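Side-chain contacts in uncharacterized metal-dependent hydrolase (Pyrococcus furiosus, PDB 3ICJ), which binds two zinc ions and probably hydrolyses carbon-nitrogen bonds other than peptide bonds, in a substrate not yet identified: residues V325-K328 / D329-V332; G410-R413 / A414-A417; A466-L469 / Y470-S474. All blocks are in the same frame, centred on the assembly; numbering follows the deposited sequence.

All three contacts are local, each made within a single helix or at one of its ends, and they follow one another along the chain: contact 1 starts helix 328-338, contact 2 finishes helix 405-413, and contact 3 lies inside helix 463-477. They do not touch. Contacts 1 and 2 have centres 26 Å apart, as do contacts 2 and 3, while contacts 1 and 3 are 30 Å apart. Contact 1 is at the surface, though its V325 side chain is about 7 Å from that of H348; contact 2 is partly buried; contact 3 packs against strands 92-102 and 429-431, near H101. They are thus separate local elements in helices around the metal-binding core.

Contact 1: residues V325-K328 / D329-V332; sequences VMNK and DEIV
N327 and E330 face each other at the start of helix 328-338, where the extended backbone of M326 and N327 turns into helical K328 and D329; the CA atoms of N327 and E330 are 5.4 Å apart. The two residues form a capping box. N327 is the N-cap: its OD1 accepts from E330 N at 3.0 Å, and E330 OE1 returns the bond by accepting from N327 N at 2.9 Å, on the anti side of the carboxylate with an N-H...O angle of 165°. The N327 side chain reaches the helix because CG sits between the backbone N and the carbonyl carbon (chi1 70°), which brings OD1 to the N-H of E330. Amide and carboxylate planes are 34° apart. I331 N to N327 O and V332 N to K328 O carry the helix onward. M326 bends at chi3 and lays CE against E330 O, 3.5 Å away, while I331 packs on helix 352-365. K328 NZ has its main partner in E364 of that helix, with D329 OD1 a long salt bridge at 3.7 Å. One water donates to D329 OD2 at 2.7 Å and weakly accepts from N327 ND2.

Contact 2: residues G410-R413 / A414-A417; sequences GEER and AKWA
This is a helix-end contact: R413 and E412, on the last turn of helix 405-413, meet W416 and K415 in the turn that leads on to helix 420-426. The helix is winding down here. A414 N still reaches back four residues to G410 O at 3.0 Å, but the next bonds span three: K415 N to E412 O, and W416 N to R413 O at 2.9 Å. In both of these the donor stands well above the carbonyl plane, 59° out of it, as the backbone tightens.

Two side-chain pairs follow the same i to i+3 spacing. R413 sends its aliphatic part over one face of the W416 indole in a CH-pi contact, CG lying 3.9 Å from the centroid of the six-membered ring and 22° off its normal; CD stays close too, 3.6 Å from W416 CZ3. A bend at chi3 then carries the guanidinium away from the indole, their planes 76° apart. There NE bonds to V409 O, NH1 to E312 O, and NH2 to P313 O and T315 OG1; these bonds fix the guanidinium, consistent with the methylenes staying over the ring.

On another side of the turn, K415 runs extended beside E412, which folds at chi2 to bring OE1 within 2.9 Å of K415 NZ. The ammonium meets OE1 on the syn side but tilted well out of the carboxylate plane, and a water donates to E412 OE2 while accepting weakly from NZ.

Together these features are characteristic of a helix C-terminus that tightens into successive i to i+3 (3-10-like) turns, backed by an i to i+3 salt bridge and an arginine-tryptophan packing pair.

Contact 3: residues A466-L469 / Y470-S474; sequences ALHL and YTHGS
T471 turns its hydroxyl back onto the preceding turn of helix 463-477, where OG1 donates to L467 O at 2.7 Å. The torsion that does this puts OG1 between the backbone N and the carbonyl carbon (chi1 53°), which also brings it 3.1 Å from H468 O, while CG2 packs beside L467 O. The hydroxyl thus bonds to the carbonyl four residues back, beside the wider pi-type turn at 470-473.

H468 O accepts the bond that closes that turn, and its two donors reach it from opposite faces of its plane. T471 N, at 3.1 Å, comes from well above the plane; G473 N, at 2.9 Å, comes from the other face with a smaller tilt. The second bond spans five residues, as does the weak one from S474 N to L469 O. G473 lies close against the previous turn, its CA 3.6 Å from L469 O, and its N lies over one face of the H468 imidazole, offset toward the rim.

H468 and H472 both carry CG anti to the backbone N and come together rim to rim, with H468 CE1 at the edge of the H472 ring, 3.7 Å from H472 ND1. The planes are 50° apart, and neither ring lies over the other.

Y470 takes its ring into the interior, edge-to-face with F97. S474 OG bonds to F98 O and to the hydroxyl of S100, the residue next to the zinc ligand H101 on strand 92-102. The widened turn is a pi-bulge within an alpha-helix, here buried against that strand of an amidohydrolase, with a zinc ion about 13 Å from the Y470 side chain.

Contact 1: residues V325-K328 / D329-V332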
ATOM      1  N   VAL A 325     -19.248  -6.490   2.088  1.00 40.47           N
ATOM      2  CA  VAL A 325     -18.966  -6.423   0.641  1.00 40.05           C
ATOM      3  C   VAL A 325     -18.868  -7.820   0.000  1.00 41.74           C
ATOM      4  O   VAL A 325     -19.404  -8.043  -1.089  1.00 42.41           O
ATOM      5  CB  VAL A 325     -17.673  -5.569   0.341  1.00 40.49           C
ATOM      6  CG1 VAL A 325     -17.296  -5.587  -1.145  1.00 42.69           C
ATOM      7  CG2 VAL A 325     -17.858  -4.125   0.814  1.00 41.97           C
ATOM      8  N   MET A 326     -18.174  -8.746   0.667  1.00 45.41           N
ATOM      9  CA  MET A 326     -18.116 -10.156   0.251  1.00 39.79           C
ATOM     10  C   MET A 326     -18.273 -11.033   1.477  1.00 35.17           C
ATOM     11  O   MET A 326     -17.584 -10.819   2.479  1.00 39.22           O
ATOM     12  CB  MET A 326     -16.768 -10.507  -0.379  1.00 35.35           C
ATOM     13  CG  MET A 326     -16.517 -10.021  -1.784  1.00 47.75           C
ATOM     14  SD  MET A 326     -14.876 -10.609  -2.303  1.00 47.84           S
ATOM     15  CE  MET A 326     -15.261 -12.209  -2.904  1.00 28.14           C
ATOM     16  N   ASN A 327     -19.129 -12.050   1.385  1.00 35.87           N
ATOM     17  CA  ASN A 327     -19.362 -12.934   2.522  1.00 37.60           C
ATOM     18  C   ASN A 327     -18.415 -14.126   2.492  1.00 42.11           C
ATOM     19  O   ASN A 327     -17.626 -14.272   1.553  1.00 37.24           O
ATOM     20  CB  ASN A 327     -20.849 -13.356   2.637  1.00 41.17           C
ATOM     21  CG  ASN A 327     -21.304 -14.314   1.522  1.00 43.80           C
ATOM     22  OD1 ASN A 327     -20.530 -15.126   0.995  1.00 41.23           O
ATOM     23  ND2 ASN A 327     -22.576 -14.234   1.186  1.00 38.01           N
ATOM     24  N   LYS A 328     -18.518 -14.983   3.506  1.00 38.78           N
ATOM     25  CA  LYS A 328     -17.649 -16.147   3.619  1.00 40.54           C
ATOM     26  C   LYS A 328     -17.641 -17.054   2.367  1.00 39.20           C
ATOM     27  O   LYS A 328     -16.573 -17.388   1.892  1.00 38.61           O
ATOM     28  CB  LYS A 328     -17.977 -16.952   4.873  1.00 36.93           C
ATOM     29  CG  LYS A 328     -17.022 -18.117   5.114  1.00 43.43           C
ATOM     30  CD  LYS A 328     -17.710 -19.278   5.753  1.00 47.17           C
ATOM     31  CE  LYS A 328     -18.703 -19.887   4.789  1.00 60.04           C
ATOM     32  NZ  LYS A 328     -19.607 -20.815   5.472  1.00 47.29           N
ATOM     33  N   ASP A 329     -18.819 -17.411   1.836  1.00 34.10           N
ATOM     34  CA  ASP A 329     -18.927 -18.291   0.657  1.00 39.09           C
ATOM     35  C   ASP A 329     -18.275 -17.675  -0.590  1.00 40.81           C
ATOM     36  O   ASP A 329     -17.742 -18.394  -1.450  1.00 33.25           O
ATOM     37  CB  ASP A 329     -20.394 -18.597   0.307  1.00 34.11           C
ATOM     38  CG  ASP A 329     -21.084 -19.533   1.303  1.00 43.15           C
ATOM     39  OD1 ASP A 329     -20.419 -20.379   1.932  1.00 42.71           O
ATOM     40  OD2 ASP A 329     -22.329 -19.441   1.414  1.00 45.14           O
ATOM     41  N   GLU A 330     -18.364 -16.354  -0.712  1.00 35.73           N
ATOM     42  CA  GLU A 330     -17.829 -15.672  -1.892  1.00 36.75           C
ATOM     43  C   GLU A 330     -16.306 -15.617  -1.843  1.00 40.65           C
ATOM     44  O   GLU A 330     -15.638 -15.685  -2.888  1.00 44.30           O
ATOM     45  CB  GLU A 330     -18.448 -14.278  -2.047  1.00 41.02           C
ATOM     46  CG  GLU A 330     -19.980 -14.314  -2.191  1.00 39.25           C
ATOM     47  CD  GLU A 330     -20.627 -12.937  -2.148  1.00 51.30           C
ATOM     48  OE1 GLU A 330     -20.288 -12.130  -1.258  1.00 45.31           O
ATOM     49  OE2 GLU A 330     -21.509 -12.670  -2.992  1.00 53.74           O
ATOM     50  N   ILE A 331     -15.762 -15.511  -0.634  1.00 37.66           N
ATOM     51  CA  ILE A 331     -14.307 -15.527  -0.435  1.00 38.42           C
ATOM     52  C   ILE A 331     -13.785 -16.941  -0.697  1.00 36.81           C
ATOM     53  O   ILE A 331     -12.842 -17.096  -1.450  1.00 34.58           O
ATOM     54  CB  ILE A 331     -13.899 -15.066   0.976  1.00 39.64           C
ATOM     55  CG1 ILE A 331     -14.321 -13.617   1.207  1.00 43.03           C
ATOM     56  CG2 ILE A 331     -12.389 -15.221   1.192  1.00 31.67           C
ATOM     57  CD1 ILE A 331     -14.197 -13.197   2.624  1.00 40.62           C
ATOM     58  N   VAL A 332     -14.406 -17.958  -0.082  1.00 32.10           N
ATOM     59  CA  VAL A 332     -14.044 -19.370  -0.311  1.00 36.28           C
ATOM     60  C   VAL A 332     -14.050 -19.738  -1.807  1.00 38.06           C
ATOM     61  O   VAL A 332     -13.130 -20.415  -2.274  1.00 40.36           O
ATOM     62  CB  VAL A 332     -14.909 -20.383   0.530  1.00 34.40           C
ATOM     63  CG1 VAL A 332     -14.570 -21.837   0.167  1.00 36.99           C
ATOM     64  CG2 VAL A 332     -14.654 -20.183   2.031  1.00 28.59           C
TER
HETATM   65  O   HOH W   1     -23.858 -17.264   1.081  1.00 49.50           O

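Contact 2: residues G410-R413 / A414-A417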
ATOM      1  N   GLY A 410     -16.156   3.534  20.589  1.00 30.89           N
ATOM      2  CA  GLY A 410     -16.249   3.650  22.041  1.00 31.21           C
ATOM      3  C   GLY A 410     -14.957   3.213  22.708  1.00 33.59           C
ATOM      4  O   GLY A 410     -14.116   2.574  22.080  1.00 33.90           O
ATOM      5  N   GLU A 411     -14.823   3.552  23.984  1.00 38.15           N
ATOM      6  CA  GLU A 411     -13.639   3.255  24.788  1.00 40.83           C
ATOM      7  C   GLU A 411     -13.296   1.763  24.897  1.00 37.97           C
ATOM      8  O   GLU A 411     -12.114   1.409  24.848  1.00 39.90           O
ATOM      9  CB  GLU A 411     -13.779   3.865  26.206  1.00 42.17           C
ATOM     10  CG  GLU A 411     -14.140   5.348  26.208  1.00 47.67           C
ATOM     11  CD  GLU A 411     -13.938   6.040  27.555  1.00 51.45           C
ATOM     12  OE1 GLU A 411     -13.593   5.366  28.550  1.00 51.58           O
ATOM     13  OE2 GLU A 411     -14.132   7.272  27.611  1.00 50.03           O
ATOM     14  N   GLU A 412     -14.307   0.901  25.038  1.00 36.62           N
ATOM     15  CA  GLU A 412     -14.055  -0.541  25.208  1.00 37.32           C
ATOM     16  C   GLU A 412     -13.551  -1.184  23.911  1.00 38.34           C
ATOM     17  O   GLU A 412     -12.551  -1.900  23.919  1.00 40.47           O
ATOM     18  CB  GLU A 412     -15.288  -1.292  25.743  1.00 41.95           C
ATOM     19  CG  GLU A 412     -15.707  -0.943  27.178  1.00 61.13           C
ATOM     20  CD  GLU A 412     -14.585  -1.084  28.209  1.00 67.85           C
ATOM     21  OE1 GLU A 412     -13.860  -2.105  28.201  1.00 64.44           O
ATOM     22  OE2 GLU A 412     -14.438  -0.162  29.041  1.00 68.66           O
ATOM     23  N   ARG A 413     -14.210  -0.896  22.787  1.00 33.91           N
ATOM     24  CA  ARG A 413     -13.810  -1.510  21.515  1.00 33.32           C
ATOM     25  C   ARG A 413     -12.541  -0.874  20.938  1.00 37.31           C
ATOM     26  O   ARG A 413     -11.876  -1.464  20.102  1.00 37.72           O
ATOM     27  CB  ARG A 413     -14.960  -1.456  20.507  1.00 34.93           C
ATOM     28  CG  ARG A 413     -16.188  -2.245  20.944  1.00 35.93           C
ATOM     29  CD  ARG A 413     -17.203  -2.313  19.826  1.00 31.87           C
ATOM     30  NE  ARG A 413     -17.850  -1.015  19.601  1.00 32.19           N
ATOM     31  CZ  ARG A 413     -18.815  -0.828  18.712  1.00 29.65           C
ATOM     32  NH1 ARG A 413     -19.230  -1.858  17.978  1.00 33.23           N
ATOM     33  NH2 ARG A 413     -19.375   0.373  18.558  1.00 37.01           N
ATOM     34  N   ALA A 414     -12.200   0.325  21.408  1.00 31.56           N
ATOM     35  CA  ALA A 414     -10.944   0.991  21.021  1.00 31.49           C
ATOM     36  C   ALA A 414      -9.715   0.212  21.495  1.00 34.78           C
ATOM     37  O   ALA A 414      -8.623   0.338  20.921  1.00 33.55           O
ATOM     38  CB  ALA A 414     -10.924   2.404  21.565  1.00 30.66           C
ATOM     39  N   LYS A 415      -9.897  -0.614  22.528  1.00 32.07           N
ATOM     40  CA  LYS A 415      -8.862  -1.556  22.965  1.00 35.19           C
ATOM     41  C   LYS A 415      -8.506  -2.617  21.899  1.00 36.29           C
ATOM     42  O   LYS A 415      -7.421  -3.206  21.925  1.00 36.84           O
ATOM     43  CB  LYS A 415      -9.280  -2.244  24.275  1.00 30.44           C
ATOM     44  CG  LYS A 415      -9.374  -1.298  25.505  1.00 32.21           C
ATOM     45  CD  LYS A 415     -10.043  -2.012  26.684  1.00 36.49           C
ATOM     46  CE  LYS A 415     -10.196  -1.058  27.876  1.00 42.19           C
ATOM     47  NZ  LYS A 415     -11.130  -1.623  28.878  1.00 41.18           N
ATOM     48  N   TRP A 416      -9.413  -2.839  20.959  1.00 34.68           N
ATOM     49  CA  TRP A 416      -9.169  -3.787  19.872  1.00 36.58           C
ATOM     50  C   TRP A 416      -8.306  -3.205  18.755  1.00 36.57           C
ATOM     51  O   TRP A 416      -7.835  -3.937  17.884  1.00 35.07           O
ATOM     52  CB  TRP A 416     -10.507  -4.249  19.267  1.00 38.68           C
ATOM     53  CG  TRP A 416     -11.469  -4.929  20.247  1.00 33.20           C
ATOM     54  CD1 TRP A 416     -11.165  -5.486  21.464  1.00 40.69           C
ATOM     55  CD2 TRP A 416     -12.880  -5.151  20.048  1.00 33.67           C
ATOM     56  NE1 TRP A 416     -12.302  -6.014  22.041  1.00 36.14           N
ATOM     57  CE2 TRP A 416     -13.364  -5.834  21.189  1.00 35.08           C
ATOM     58  CE3 TRP A 416     -13.778  -4.847  19.005  1.00 38.95           C
ATOM     59  CZ2 TRP A 416     -14.714  -6.211  21.332  1.00 39.18           C
ATOM     60  CZ3 TRP A 416     -15.128  -5.226  19.146  1.00 38.28           C
ATOM     61  CH2 TRP A 416     -15.577  -5.895  20.309  1.00 36.98           C
ATOM     62  N   ALA A 417      -8.098  -1.892  18.773  1.00 32.15           N
ATOM     63  CA  ALA A 417      -7.559  -1.200  17.605  1.00 36.65           C
ATOM     64  C   ALA A 417      -6.042  -1.207  17.487  1.00 41.45           C
ATOM     65  O   ALA A 417      -5.346  -0.874  18.449  1.00 37.88           O
ATOM     66  CB  ALA A 417      -8.074   0.239  17.549  1.00 35.61           C
TER
HETATM   67  O   HOH W   2     -12.203   1.363  29.672  1.00 54.46           O

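Contact 3: residues A466-L469 / Y470-S474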
ATOM      1  N   ALA A 466      10.016  -2.581  15.086  1.00 34.59           N
ATOM      2  CA  ALA A 466       9.411  -1.818  13.979  1.00 30.34           C
ATOM      3  C   ALA A 466      10.233  -1.933  12.692  1.00 36.82           C
ATOM      4  O   ALA A 466       9.670  -2.095  11.608  1.00 37.93           O
ATOM      5  CB  ALA A 466       9.210  -0.353  14.363  1.00 28.35           C
ATOM      6  N   LEU A 467      11.558  -1.871  12.820  1.00 35.10           N
ATOM      7  CA  LEU A 467      12.447  -2.061  11.667  1.00 37.31           C
ATOM      8  C   LEU A 467      12.387  -3.500  11.130  1.00 34.93           C
ATOM      9  O   LEU A 467      12.317  -3.709   9.915  1.00 33.32           O
ATOM     10  CB  LEU A 467      13.875  -1.648  12.017  1.00 33.07           C
ATOM     11  CG  LEU A 467      14.054  -0.128  12.211  1.00 39.20           C
ATOM     12  CD1 LEU A 467      15.278   0.181  13.038  1.00 35.57           C
ATOM     13  CD2 LEU A 467      14.095   0.627  10.905  1.00 38.93           C
ATOM     14  N   HIS A 468      12.376  -4.483  12.034  1.00 29.76           N
ATOM     15  CA  HIS A 468      12.119  -5.856  11.635  1.00 29.17           C
ATOM     16  C   HIS A 468      10.825  -6.021  10.831  1.00 32.45           C
ATOM     17  O   HIS A 468      10.839  -6.591   9.725  1.00 34.02           O
ATOM     18  CB  HIS A 468      12.073  -6.789  12.844  1.00 29.62           C
ATOM     19  CG  HIS A 468      11.551  -8.143  12.498  1.00 30.32           C
ATOM     20  ND1 HIS A 468      12.202  -8.981  11.618  1.00 34.36           N
ATOM     21  CD2 HIS A 468      10.429  -8.796  12.888  1.00 38.97           C
ATOM     22  CE1 HIS A 468      11.502 -10.097  11.483  1.00 41.02           C
ATOM     23  NE2 HIS A 468      10.422 -10.007  12.241  1.00 42.88           N
ATOM     24  N   LEU A 469       9.720  -5.503  11.376  1.00 37.22           N
ATOM     25  CA  LEU A 469       8.388  -5.577  10.724  1.00 35.21           C
ATOM     26  C   LEU A 469       8.295  -4.882   9.364  1.00 31.21           C
ATOM     27  O   LEU A 469       7.563  -5.325   8.481  1.00 37.30           O
ATOM     28  CB  LEU A 469       7.288  -5.062  11.672  1.00 31.70           C
ATOM     29  CG  LEU A 469       7.226  -5.926  12.942  1.00 37.93           C
ATOM     30  CD1 LEU A 469       6.387  -5.247  14.032  1.00 35.25           C
ATOM     31  CD2 LEU A 469       6.756  -7.355  12.674  1.00 29.19           C
ATOM     32  N   TYR A 470       9.062  -3.825   9.184  1.00 35.91           N
ATOM     33  CA  TYR A 470       9.059  -3.065   7.944  1.00 35.07           C
ATOM     34  C   TYR A 470      10.078  -3.578   6.923  1.00 35.70           C
ATOM     35  O   TYR A 470      10.208  -3.029   5.853  1.00 32.76           O
ATOM     36  CB  TYR A 470       9.323  -1.597   8.247  1.00 39.41           C
ATOM     37  CG  TYR A 470       8.482  -0.603   7.494  1.00 38.28           C
ATOM     38  CD1 TYR A 470       8.005   0.524   8.113  1.00 35.95           C
ATOM     39  CD2 TYR A 470       8.185  -0.783   6.165  1.00 41.17           C
ATOM     40  CE1 TYR A 470       7.265   1.437   7.432  1.00 43.09           C
ATOM     41  CE2 TYR A 470       7.441   0.121   5.483  1.00 43.27           C
ATOM     42  CZ  TYR A 470       6.983   1.232   6.121  1.00 43.29           C
ATOM     43  OH  TYR A 470       6.244   2.139   5.441  1.00 42.57           O
ATOM     44  N   THR A 471      10.784  -4.641   7.276  1.00 34.15           N
ATOM     45  CA  THR A 471      11.702  -5.305   6.378  1.00 31.98           C
ATOM     46  C   THR A 471      11.370  -6.787   6.184  1.00 31.36           C
ATOM     47  O   THR A 471      10.676  -7.149   5.258  1.00 34.75           O
ATOM     48  CB  THR A 471      13.163  -5.111   6.825  1.00 33.74           C
ATOM     49  OG1 THR A 471      13.303  -5.496   8.187  1.00 36.63           O
ATOM     50  CG2 THR A 471      13.586  -3.675   6.687  1.00 33.52           C
ATOM     51  N   HIS A 472      11.862  -7.637   7.072  1.00 32.41           N
ATOM     52  CA  HIS A 472      11.619  -9.062   6.981  1.00 33.73           C
ATOM     53  C   HIS A 472      10.168  -9.411   7.278  1.00 35.32           C
ATOM     54  O   HIS A 472       9.632 -10.338   6.724  1.00 33.36           O
ATOM     55  CB  HIS A 472      12.562  -9.855   7.894  1.00 34.30           C
ATOM     56  CG  HIS A 472      12.578 -11.327   7.619  1.00 42.48           C
ATOM     57  ND1 HIS A 472      12.358 -12.269   8.594  1.00 47.42           N
ATOM     58  CD2 HIS A 472      12.780 -12.017   6.474  1.00 34.17           C
ATOM     59  CE1 HIS A 472      12.438 -13.473   8.067  1.00 41.45           C
ATOM     60  NE2 HIS A 472      12.688 -13.347   6.781  1.00 44.29           N
ATOM     61  N   GLY A 473       9.541  -8.640   8.145  1.00 33.29           N
ATOM     62  CA  GLY A 473       8.154  -8.896   8.533  1.00 31.80           C
ATOM     63  C   GLY A 473       7.269  -8.824   7.303  1.00 36.01           C
ATOM     64  O   GLY A 473       6.552  -9.768   6.969  1.00 35.34           O
ATOM     65  N   SER A 474       7.371  -7.696   6.606  1.00 36.20           N
ATOM     66  CA  SER A 474       6.702  -7.484   5.344  1.00 36.63           C
ATOM     67  C   SER A 474       7.009  -8.553   4.289  1.00 41.58           C
ATOM     68  O   SER A 474       6.098  -9.033   3.613  1.00 40.16           O
ATOM     69  CB  SER A 474       7.068  -6.110   4.821  1.00 37.08           C
ATOM     70  OG  SER A 474       6.311  -5.110   5.477  1.00 44.61           O
TER